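Local structure of aldehyde dehydrogenase (Bartonella henselae, 3I44) at residues M192-S197 / G219-I224; I278-A283 / N433-Q438. The protein probably oxidises aldehydes to the corresponding carboxylic acids with a nicotinamide cofactor, as other members of the aldehyde dehydrogenase family do. The protein carries 1 engineered substitution. All blocks are in the same frame, centred on the assembly; numbering follows the deposited sequence.

Overall arrangement
Both contacts pair parallel strands of different sheets, and the two contacts lie on opposite sides of the chain's centre. Contact 1 joins strands 191-195 and 221-223 across a short beta-alpha-beta unit, in a sheet consistent with the Rossmann-like cofactor domain of the family. Contact 2 joins strands 276-279 and 432-436, distant in sequence, inside the second seven-stranded sheet, probably that of the catalytic domain. Their centres lie 42 Å apart and their nearest atoms about 21 Å, so neither touches the other. A bound sodium ion is coordinated at Ile46, Glu112 and Ile199; the side chain of Pro196 in contact 1 is about 11 Å from this sodium ion.

Contact 1. Residues M192-S197 / G219-I224; sequences MVLKPS and GVFNLI
The carbonyl oxygen of Met192 receives two N-H groups of one residue, Asn222. Asn222 ND2 lies 3.1 Å from Met192 O with a fairly straight bond (164° at the hydrogen), whereas the backbone Asn222 N makes a weak bond. Met192 O lies within 10° of the side-chain amide plane of Asn222, and the same ND2 also donates to Gly219 O, 2.8 Å away, from above that carbonyl's plane. Two acceptors on ND2, with Asn222 OD1 taking the N-H of Asn31, fix the rotation of the amide.

Parallel pairing is evident from the bonds that follow: Met192 N to Val220 O, Leu194 N to Asn222 O (2.8 Å) and Ile224 N to Leu194 O (3.1 Å). On the face bearing Phe221, Leu194 CD2 meets the ring edge at CZ, near the ring plane, at 3.8 Å. Met192 CG, turned between its backbone N and carbonyl carbon (chi1 62°), comes obliquely to CD1, and its SD forms a Met-aromatic contact at the edge, 5.4 Å from the ring centroid. On the other face Val193 CG1 packs against Ile224 CG1 at 4.0 Å.

Helix 202-213 connects the strands in a beta-alpha-beta crossover and packs Ala208 and Leu211 on Phe221; helix 174-188 supplies Val182, Ala185 and Leu186 against Met192, while strand 156-168 makes backbone hydrogen bonds to Val193 and Lys195 through Val165 and Leu167.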
loop_
_atom_site.group_PDB
_atom_site.type_symbol
_atom_site.label_atom_id
_atom_site.label_comp_id
_atom_site.label_asym_id
_atom_site.label_seq_id
_atom_site.Cartn_x
_atom_site.Cartn_y
_atom_site.Cartn_z
ATOM N N MET A 192 14.538 -8.929 10.113
ATOM C CA MET A 192 13.325 -9.682 9.718
ATOM C C MET A 192 13.079 -10.940 10.529
ATOM O O MET A 192 14.015 -11.543 11.036
ATOM C CB MET A 192 13.389 -10.080 8.230
ATOM C CG MET A 192 14.550 -10.999 7.881
ATOM S SD MET A 192 15.258 -10.675 6.227
ATOM C CE MET A 192 16.108 -9.137 6.555
ATOM N N VAL A 193 11.806 -11.315 10.616
ATOM C CA VAL A 193 11.395 -12.626 11.084
ATOM C C VAL A 193 10.624 -13.304 9.962
ATOM O O VAL A 193 9.612 -12.782 9.474
ATOM C CB VAL A 193 10.541 -12.575 12.359
ATOM C CG1 VAL A 193 10.131 -14.022 12.799
ATOM C CG2 VAL A 193 11.322 -11.876 13.473
ATOM N N LEU A 194 11.141 -14.453 9.537
ATOM C CA LEU A 194 10.512 -15.301 8.530
ATOM C C LEU A 194 9.773 -16.462 9.213
ATOM O O LEU A 194 10.344 -17.149 10.086
ATOM C CB LEU A 194 11.564 -15.856 7.576
ATOM C CG LEU A 194 11.127 -16.965 6.586
ATOM C CD1 LEU A 194 10.117 -16.438 5.599
ATOM C CD2 LEU A 194 12.325 -17.595 5.869
ATOM N N LYS A 195 8.512 -16.645 8.847
ATOM C CA LYS A 195 7.775 -17.879 9.176
ATOM C C LYS A 195 7.477 -18.616 7.888
ATOM O O LYS A 195 6.594 -18.197 7.125
ATOM C CB LYS A 195 6.454 -17.575 9.900
ATOM C CG LYS A 195 5.722 -18.854 10.370
ATOM C CD LYS A 195 4.212 -18.694 10.448
ATOM C CE LYS A 195 3.563 -18.883 9.088
ATOM N NZ LYS A 195 3.763 -20.253 8.520
ATOM N N PRO A 196 8.192 -19.734 7.630
ATOM C CA PRO A 196 7.854 -20.391 6.368
ATOM C C PRO A 196 6.623 -21.275 6.501
ATOM O O PRO A 196 6.011 -21.310 7.572
ATOM C CB PRO A 196 9.097 -21.229 6.075
ATOM C CG PRO A 196 9.658 -21.504 7.403
ATOM C CD PRO A 196 9.441 -20.271 8.190
ATOM N N SER A 197 6.261 -21.973 5.422
ATOM C CA SER A 197 5.099 -22.837 5.447
ATOM C C SER A 197 5.382 -24.062 6.295
ATOM O O SER A 197 6.432 -24.682 6.174
ATOM C CB SER A 197 4.710 -23.248 4.053
ATOM O OG SER A 197 3.722 -24.269 4.110
ATOM N N GLY A 219 20.744 -11.804 14.612
ATOM C CA GLY A 219 19.464 -11.121 14.767
ATOM C C GLY A 219 18.946 -10.447 13.502
ATOM O O GLY A 219 17.764 -10.019 13.452
ATOM N N VAL A 220 19.800 -10.332 12.480
ATOM C CA VAL A 220 19.364 -9.723 11.213
ATOM C C VAL A 220 18.289 -10.590 10.557
ATOM O O VAL A 220 17.257 -10.083 10.083
ATOM C CB VAL A 220 20.569 -9.501 10.291
ATOM C CG1 VAL A 220 20.146 -8.988 8.924
ATOM C CG2 VAL A 220 21.568 -8.514 10.980
ATOM N N PHE A 221 18.531 -11.896 10.535
ATOM C CA PHE A 221 17.585 -12.822 9.994
ATOM C C PHE A 221 17.198 -13.852 11.049
ATOM O O PHE A 221 18.059 -14.472 11.647
ATOM C CB PHE A 221 18.166 -13.519 8.749
ATOM C CG PHE A 221 17.326 -14.644 8.265
ATOM C CD1 PHE A 221 16.244 -14.409 7.412
ATOM C CD2 PHE A 221 17.567 -15.949 8.716
ATOM C CE1 PHE A 221 15.430 -15.456 6.993
ATOM C CE2 PHE A 221 16.774 -16.996 8.311
ATOM C CZ PHE A 221 15.701 -16.764 7.434
ATOM N N ASN A 222 15.890 -14.065 11.227
ATOM C CA ASN A 222 15.392 -15.024 12.221
ATOM C C ASN A 222 14.291 -15.878 11.609
ATOM O O ASN A 222 13.469 -15.376 10.820
ATOM C CB ASN A 222 14.854 -14.293 13.468
ATOM C CG ASN A 222 15.840 -13.319 14.028
ATOM O OD1 ASN A 222 16.672 -13.680 14.862
ATOM N ND2 ASN A 222 15.800 -12.051 13.530
ATOM N N LEU A 223 14.284 -17.168 11.946
ATOM C CA LEU A 223 13.309 -18.106 11.421
ATOM C C LEU A 223 12.613 -18.821 12.578
ATOM O O LEU A 223 13.282 -19.406 13.448
ATOM C CB LEU A 223 13.957 -19.119 10.437
ATOM C CG LEU A 223 13.000 -20.175 9.808
ATOM C CD1 LEU A 223 13.541 -20.749 8.497
ATOM C CD2 LEU A 223 12.727 -21.334 10.774
ATOM N N ILE A 224 11.290 -18.711 12.605
ATOM C CA ILE A 224 10.459 -19.501 13.506
ATOM C C ILE A 224 9.419 -20.232 12.663
ATOM O O ILE A 224 8.895 -19.672 11.699
ATOM C CB ILE A 224 9.748 -18.649 14.601
ATOM C CG1 ILE A 224 8.831 -17.591 13.968
ATOM C CG2 ILE A 224 10.781 -18.040 15.541
ATOM C CD1 ILE A 224 8.041 -16.757 14.951
#

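Contact 2. Residues I278-A283 / N433-Q438; sequences IIFADA and NYIQSQ
Phe280 presents its ring edge to the backbone of Gln436: Phe280 CD2 lies 3.6 Å from Gln436 O, which sits near the ring plane and also accepts Phe280 N at 3.0 Å. Ser437 CB approaches the same CD2 obliquely. On the face carrying Ile279 and Gln436, Ile279 CG1 meets Gln436 CG at 3.7 Å; Gln436 NE2 bonds to Asn277 OD1 and OE1 to Arg290 NH2.

Backbone bonds from Ile278 N to Tyr434 O and from Gln436 N to Ile278 O fit parallel pairing, Ile278 opposite Ile435. Strands 276-279 and 432-436 are inner neighbours in a seven-stranded mixed sheet, probably that of the catalytic domain.

Past the strands, the type I turn Phe280-Ala283 brings Asp282 to Ser437. With OG anti to its backbone N (chi1 168°), Ser437 donates to Asp282 OD1 over 2.6 Å, meeting the syn side 28° out of the carboxylate plane. Gln438 NE2 at 2.9 Å and Gln438 N at 3.1 Å reach Asp282 O from opposite faces of the carbonyl plane, with Asp282 O almost in the plane of the Gln438 side-chain amide. Asp282 OD2 makes a salt bridge with Lys442 NZ, whose positive charge probably favours the ionised carboxylate.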
loop_
_atom_site.group_PDB
_atom_site.type_symbol
_atom_site.label_atom_id
_atom_site.label_comp_id
_atom_site.label_asym_id
_atom_site.label_seq_id
_atom_site.Cartn_x
_atom_site.Cartn_y
_atom_site.Cartn_z
ATOM N N ILE A 278 -5.658 -16.554 -23.688
ATOM C CA ILE A 278 -6.428 -16.274 -24.871
ATOM C C ILE A 278 -5.644 -16.695 -26.104
ATOM O O ILE A 278 -4.599 -16.102 -26.446
ATOM C CB ILE A 278 -6.799 -14.799 -24.991
ATOM C CG1 ILE A 278 -7.628 -14.350 -23.790
ATOM C CG2 ILE A 278 -7.538 -14.551 -26.305
ATOM C CD1 ILE A 278 -7.805 -12.780 -23.672
ATOM N N ILE A 279 -6.152 -17.731 -26.767
ATOM C CA ILE A 279 -5.462 -18.340 -27.931
ATOM C C ILE A 279 -6.313 -18.133 -29.176
ATOM O O ILE A 279 -7.424 -18.648 -29.296
ATOM C CB ILE A 279 -5.166 -19.816 -27.723
ATOM C CG1 ILE A 279 -4.417 -19.995 -26.393
ATOM C CG2 ILE A 279 -4.358 -20.394 -28.910
ATOM C CD1 ILE A 279 -3.934 -21.409 -26.121
ATOM N N PHE A 280 -5.796 -17.306 -30.067
ATOM C CA PHE A 280 -6.440 -17.031 -31.335
ATOM C C PHE A 280 -6.071 -18.087 -32.363
ATOM O O PHE A 280 -5.062 -18.774 -32.222
ATOM C CB PHE A 280 -6.050 -15.643 -31.846
ATOM C CG PHE A 280 -6.714 -14.528 -31.109
ATOM C CD1 PHE A 280 -7.981 -14.088 -31.487
ATOM C CD2 PHE A 280 -6.095 -13.930 -30.012
ATOM C CE1 PHE A 280 -8.598 -13.069 -30.820
ATOM C CE2 PHE A 280 -6.724 -12.910 -29.317
ATOM C CZ PHE A 280 -7.969 -12.461 -29.728
ATOM N N ALA A 281 -6.916 -18.204 -33.397
ATOM C CA ALA A 281 -6.676 -19.133 -34.526
ATOM C C ALA A 281 -5.314 -18.898 -35.219
ATOM O O ALA A 281 -4.736 -19.804 -35.823
ATOM C CB ALA A 281 -7.843 -19.053 -35.553
ATOM N N ASP A 282 -4.819 -17.672 -35.143
ATOM C CA ASP A 282 -3.566 -17.324 -35.799
ATOM C C ASP A 282 -2.369 -17.404 -34.864
ATOM O O ASP A 282 -1.304 -16.871 -35.187
ATOM C CB ASP A 282 -3.665 -15.956 -36.498
ATOM C CG ASP A 282 -3.881 -14.749 -35.519
ATOM O OD1 ASP A 282 -3.790 -14.906 -34.280
ATOM O OD2 ASP A 282 -4.134 -13.630 -36.027
ATOM N N ALA A 283 -2.517 -18.102 -33.728
ATOM C CA ALA A 283 -1.394 -18.323 -32.816
ATOM C C ALA A 283 -0.339 -19.212 -33.489
ATOM O O ALA A 283 -0.654 -19.966 -34.397
ATOM C CB ALA A 283 -1.866 -18.929 -31.470
ATOM N N ASN A 433 -2.245 -12.824 -17.052
ATOM C CA ASN A 433 -3.033 -13.296 -18.167
ATOM C C ASN A 433 -2.080 -13.510 -19.357
ATOM O O ASN A 433 -0.997 -12.907 -19.406
ATOM C CB ASN A 433 -4.105 -12.275 -18.536
ATOM C CG ASN A 433 -5.320 -12.312 -17.597
ATOM O OD1 ASN A 433 -5.777 -13.382 -17.228
ATOM N ND2 ASN A 433 -5.856 -11.137 -17.242
ATOM N N TYR A 434 -2.513 -14.338 -20.314
ATOM C CA TYR A 434 -1.690 -14.831 -21.412
ATOM C C TYR A 434 -2.452 -14.645 -22.730
ATOM O O TYR A 434 -3.691 -14.813 -22.804
ATOM C CB TYR A 434 -1.341 -16.311 -21.206
ATOM C CG TYR A 434 -0.622 -16.618 -19.904
ATOM C CD1 TYR A 434 0.741 -16.867 -19.893
ATOM C CD2 TYR A 434 -1.308 -16.660 -18.678
ATOM C CE1 TYR A 434 1.428 -17.143 -18.689
ATOM C CE2 TYR A 434 -0.640 -16.938 -17.497
ATOM C CZ TYR A 434 0.738 -17.173 -17.505
ATOM O OH TYR A 434 1.437 -17.457 -16.345
ATOM N N ILE A 435 -1.725 -14.291 -23.784
ATOM C CA ILE A 435 -2.354 -14.040 -25.118
ATOM C C ILE A 435 -1.473 -14.669 -26.160
ATOM O O ILE A 435 -0.252 -14.445 -26.155
ATOM C CB ILE A 435 -2.462 -12.548 -25.440
ATOM C CG1 ILE A 435 -3.244 -11.792 -24.353
ATOM C CG2 ILE A 435 -3.128 -12.297 -26.832
ATOM C CD1 ILE A 435 -3.065 -10.256 -24.415
ATOM N N GLN A 436 -2.074 -15.489 -27.034
ATOM C CA GLN A 436 -1.370 -16.083 -28.154
ATOM C C GLN A 436 -1.988 -15.662 -29.474
ATOM O O GLN A 436 -3.140 -16.022 -29.783
ATOM C CB GLN A 436 -1.350 -17.604 -28.045
ATOM C CG GLN A 436 -1.270 -18.137 -26.630
ATOM C CD GLN A 436 -0.042 -17.688 -25.837
ATOM O OE1 GLN A 436 1.091 -17.622 -26.346
ATOM N NE2 GLN A 436 -0.263 -17.449 -24.539
ATOM N N SER A 437 -1.236 -14.864 -30.239
ATOM C CA SER A 437 -1.616 -14.504 -31.610
ATOM C C SER A 437 -0.410 -13.973 -32.377
ATOM O O SER A 437 0.432 -13.250 -31.824
ATOM C CB SER A 437 -2.705 -13.437 -31.614
ATOM O OG SER A 437 -2.898 -12.861 -32.910
ATOM N N GLN A 438 -0.324 -14.335 -33.655
ATOM C CA GLN A 438 0.762 -13.818 -34.493
ATOM C C GLN A 438 0.469 -12.422 -35.019
ATOM O O GLN A 438 1.353 -11.833 -35.630
ATOM C CB GLN A 438 1.128 -14.818 -35.608
ATOM C CG GLN A 438 1.902 -15.962 -35.024
ATOM C CD GLN A 438 2.206 -17.045 -36.011
ATOM O OE1 GLN A 438 3.355 -17.213 -36.396
ATOM N NE2 GLN A 438 1.195 -17.816 -36.389
#